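Local coordinates for protein structure-specific endonuclease subunit SLX1 (Candida glabrata, PDB 4XLG) that probably serves as the catalytic subunit of the SLX1-SLX4 endonuclease, which nicks branched DNA close to junctions during repair and recombination, at residues G12-Q17 with S24-S29. The protein carries 1 engineered substitution. Residues are numbered along the deposited sequence; the frame is centred on the assembly and turned at random. Where two conformers were deposited one is given.
Sequences GCYLLQ and SFYIGS
The ring of Tyr14 lies with one face against the backbone of Gly28, whose CA sits over that face, 3.9 Å from the ring centroid, in a CH-pi contact. Glycine suits this place because, having no side chain, it lets the ring lie directly over its backbone. A chi1 of 54° sets CG of Tyr14 between its backbone N and carbonyl carbon and swings the ring across to the neighbouring strand. Near the plane of the Tyr26 ring, at its edge, is the Tyr14 OH, 3.9 Å from Tyr26 CE1; this hydroxyl is also hydrogen-bonded to His40 and Arg36. Leu16 runs alongside Tyr26, adding aliphatic bulk to the same face of the sheet.

On the other face, Gln17 and Phe25 extend side by side, amide and ring planes 29° apart, with Gln17 CG 3.5 Å from Phe25 CE1. The extended glutamine gives the ring a methylene wall while its NE2 bonds to the carbonyl of Arg22 in the connecting turn. Leu15 CD1 meets Ile27 CG1 at 3.7 Å, and both branched side chains pack on Trp82 of helix 72-84.

Four backbone hydrogen bonds join Tyr14 with Gly28 and Leu16 with Tyr26; the straightest, Leu16 N to Tyr26 O, is 2.8 Å long at 173°. This antiparallel hairpin, carrying Gly12-Cys13-Tyr14 and Tyr26-Ile27-Gly28, is the signature element of the GIY-YIG nuclease domain.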
loop_
_atom_site.group_PDB
_atom_site.type_symbol
_atom_site.label_atom_id
_atom_site.label_comp_id
_atom_site.label_asym_id
_atom_site.label_seq_id
_atom_site.Cartn_x
_atom_site.Cartn_y
_atom_site.Cartn_z
ATOM N N GLY B 12 -7.817 -1.412 0.005
ATOM C CA GLY B 12 -7.595 -1.621 -1.415
ATOM C C GLY B 12 -8.388 -0.596 -2.215
ATOM O O GLY B 12 -9.416 -0.079 -1.764
ATOM N N CYS B 13 -7.871 -0.308 -3.404
ATOM C CA CYS B 13 -8.567 0.528 -4.398
ATOM C C CYS B 13 -9.051 -0.392 -5.507
ATOM O O CYS B 13 -8.234 -1.035 -6.155
ATOM C CB CYS B 13 -7.640 1.563 -5.035
ATOM S SG CYS B 13 -7.139 2.901 -3.965
ATOM N N TYR B 14 -10.362 -0.403 -5.743
ATOM C CA TYR B 14 -10.980 -1.389 -6.634
ATOM C C TYR B 14 -11.554 -0.754 -7.859
ATOM O O TYR B 14 -11.921 0.430 -7.891
ATOM C CB TYR B 14 -12.095 -2.184 -5.910
ATOM C CG TYR B 14 -13.178 -1.274 -5.263
ATOM C CD1 TYR B 14 -14.311 -0.857 -5.990
ATOM C CD2 TYR B 14 -13.028 -0.819 -3.916
ATOM C CE1 TYR B 14 -15.286 -0.042 -5.403
ATOM C CE2 TYR B 14 -14.022 -0.026 -3.300
ATOM C CZ TYR B 14 -15.152 0.357 -4.094
ATOM O OH TYR B 14 -16.090 1.153 -3.523
ATOM N N LEU B 15 -11.613 -1.590 -8.907
ATOM C CA LEU B 15 -12.289 -1.194 -10.150
ATOM C C LEU B 15 -13.491 -2.125 -10.367
ATOM O O LEU B 15 -13.332 -3.363 -10.336
ATOM C CB LEU B 15 -11.309 -1.310 -11.330
ATOM C CG LEU B 15 -11.926 -1.065 -12.725
ATOM C CD1 LEU B 15 -12.443 0.392 -12.858
ATOM C CD2 LEU B 15 -10.901 -1.427 -13.834
ATOM N N LEU B 16 -14.669 -1.527 -10.524
ATOM C CA LEU B 16 -15.894 -2.295 -10.816
ATOM C C LEU B 16 -16.216 -2.085 -12.277
ATOM O O LEU B 16 -15.980 -1.019 -12.816
ATOM C CB LEU B 16 -17.102 -1.807 -9.999
ATOM C CG LEU B 16 -16.907 -1.667 -8.482
ATOM C CD1 LEU B 16 -18.307 -1.174 -7.882
ATOM C CD2 LEU B 16 -16.418 -3.041 -7.895
ATOM N N GLN B 17 -16.767 -3.123 -12.887
ATOM C CA GLN B 17 -17.312 -3.027 -14.226
ATOM C C GLN B 17 -18.723 -3.579 -14.170
ATOM O O GLN B 17 -18.924 -4.693 -13.725
ATOM C CB GLN B 17 -16.457 -3.840 -15.198
ATOM C CG GLN B 17 -17.008 -3.745 -16.684
ATOM C CD GLN B 17 -16.120 -4.533 -17.669
ATOM O OE1 GLN B 17 -15.238 -5.309 -17.260
ATOM N NE2 GLN B 17 -16.368 -4.339 -18.945
ATOM N N SER B 24 -19.755 0.720 -18.261
ATOM C CA SER B 24 -19.829 1.450 -16.962
ATOM C C SER B 24 -18.830 0.900 -15.966
ATOM O O SER B 24 -18.783 -0.303 -15.712
ATOM C CB SER B 24 -21.232 1.405 -16.294
ATOM O OG SER B 24 -22.218 2.079 -17.136
ATOM N N PHE B 25 -18.048 1.814 -15.407
ATOM C CA PHE B 25 -17.019 1.474 -14.396
ATOM C C PHE B 25 -17.183 2.322 -13.155
ATOM O O PHE B 25 -17.798 3.421 -13.208
ATOM C CB PHE B 25 -15.605 1.738 -15.009
ATOM C CG PHE B 25 -15.326 0.878 -16.225
ATOM C CD1 PHE B 25 -14.856 -0.417 -16.042
ATOM C CD2 PHE B 25 -15.568 1.347 -17.516
ATOM C CE1 PHE B 25 -14.626 -1.269 -17.136
ATOM C CE2 PHE B 25 -15.339 0.494 -18.638
ATOM C CZ PHE B 25 -14.873 -0.802 -18.437
ATOM N N TYR B 26 -16.540 1.878 -12.075
ATOM C CA TYR B 26 -16.583 2.621 -10.832
ATOM C C TYR B 26 -15.282 2.378 -10.135
ATOM O O TYR B 26 -14.840 1.229 -10.074
ATOM C CB TYR B 26 -17.744 2.137 -9.966
ATOM C CG TYR B 26 -17.915 2.989 -8.721
ATOM C CD1 TYR B 26 -17.231 2.676 -7.557
ATOM C CD2 TYR B 26 -18.795 4.047 -8.700
ATOM C CE1 TYR B 26 -17.356 3.466 -6.404
ATOM C CE2 TYR B 26 -18.945 4.834 -7.548
ATOM C CZ TYR B 26 -18.241 4.500 -6.407
ATOM O OH TYR B 26 -18.374 5.240 -5.273
ATOM N N ILE B 27 -14.704 3.430 -9.560
ATOM C CA ILE B 27 -13.477 3.213 -8.769
ATOM C C ILE B 27 -13.689 3.661 -7.328
ATOM O O ILE B 27 -14.226 4.780 -7.103
ATOM C CB ILE B 27 -12.306 4.041 -9.383
ATOM C CG1 ILE B 27 -11.906 3.410 -10.728
ATOM C CG2 ILE B 27 -11.040 4.075 -8.411
ATOM C CD1 ILE B 27 -11.053 4.420 -11.594
ATOM N N GLY B 28 -13.278 2.848 -6.341
ATOM C CA GLY B 28 -13.380 3.346 -4.956
ATOM C C GLY B 28 -12.295 2.705 -4.112
ATOM O O GLY B 28 -11.402 2.049 -4.642
ATOM N N SER B 29 -12.333 2.934 -2.794
ATOM C CA SER B 29 -11.329 2.321 -1.930
ATOM C C SER B 29 -12.036 1.850 -0.683
ATOM O O SER B 29 -13.074 2.414 -0.295
ATOM C CB SER B 29 -10.191 3.313 -1.565
ATOM O OG SER B 29 -10.685 4.486 -0.933
#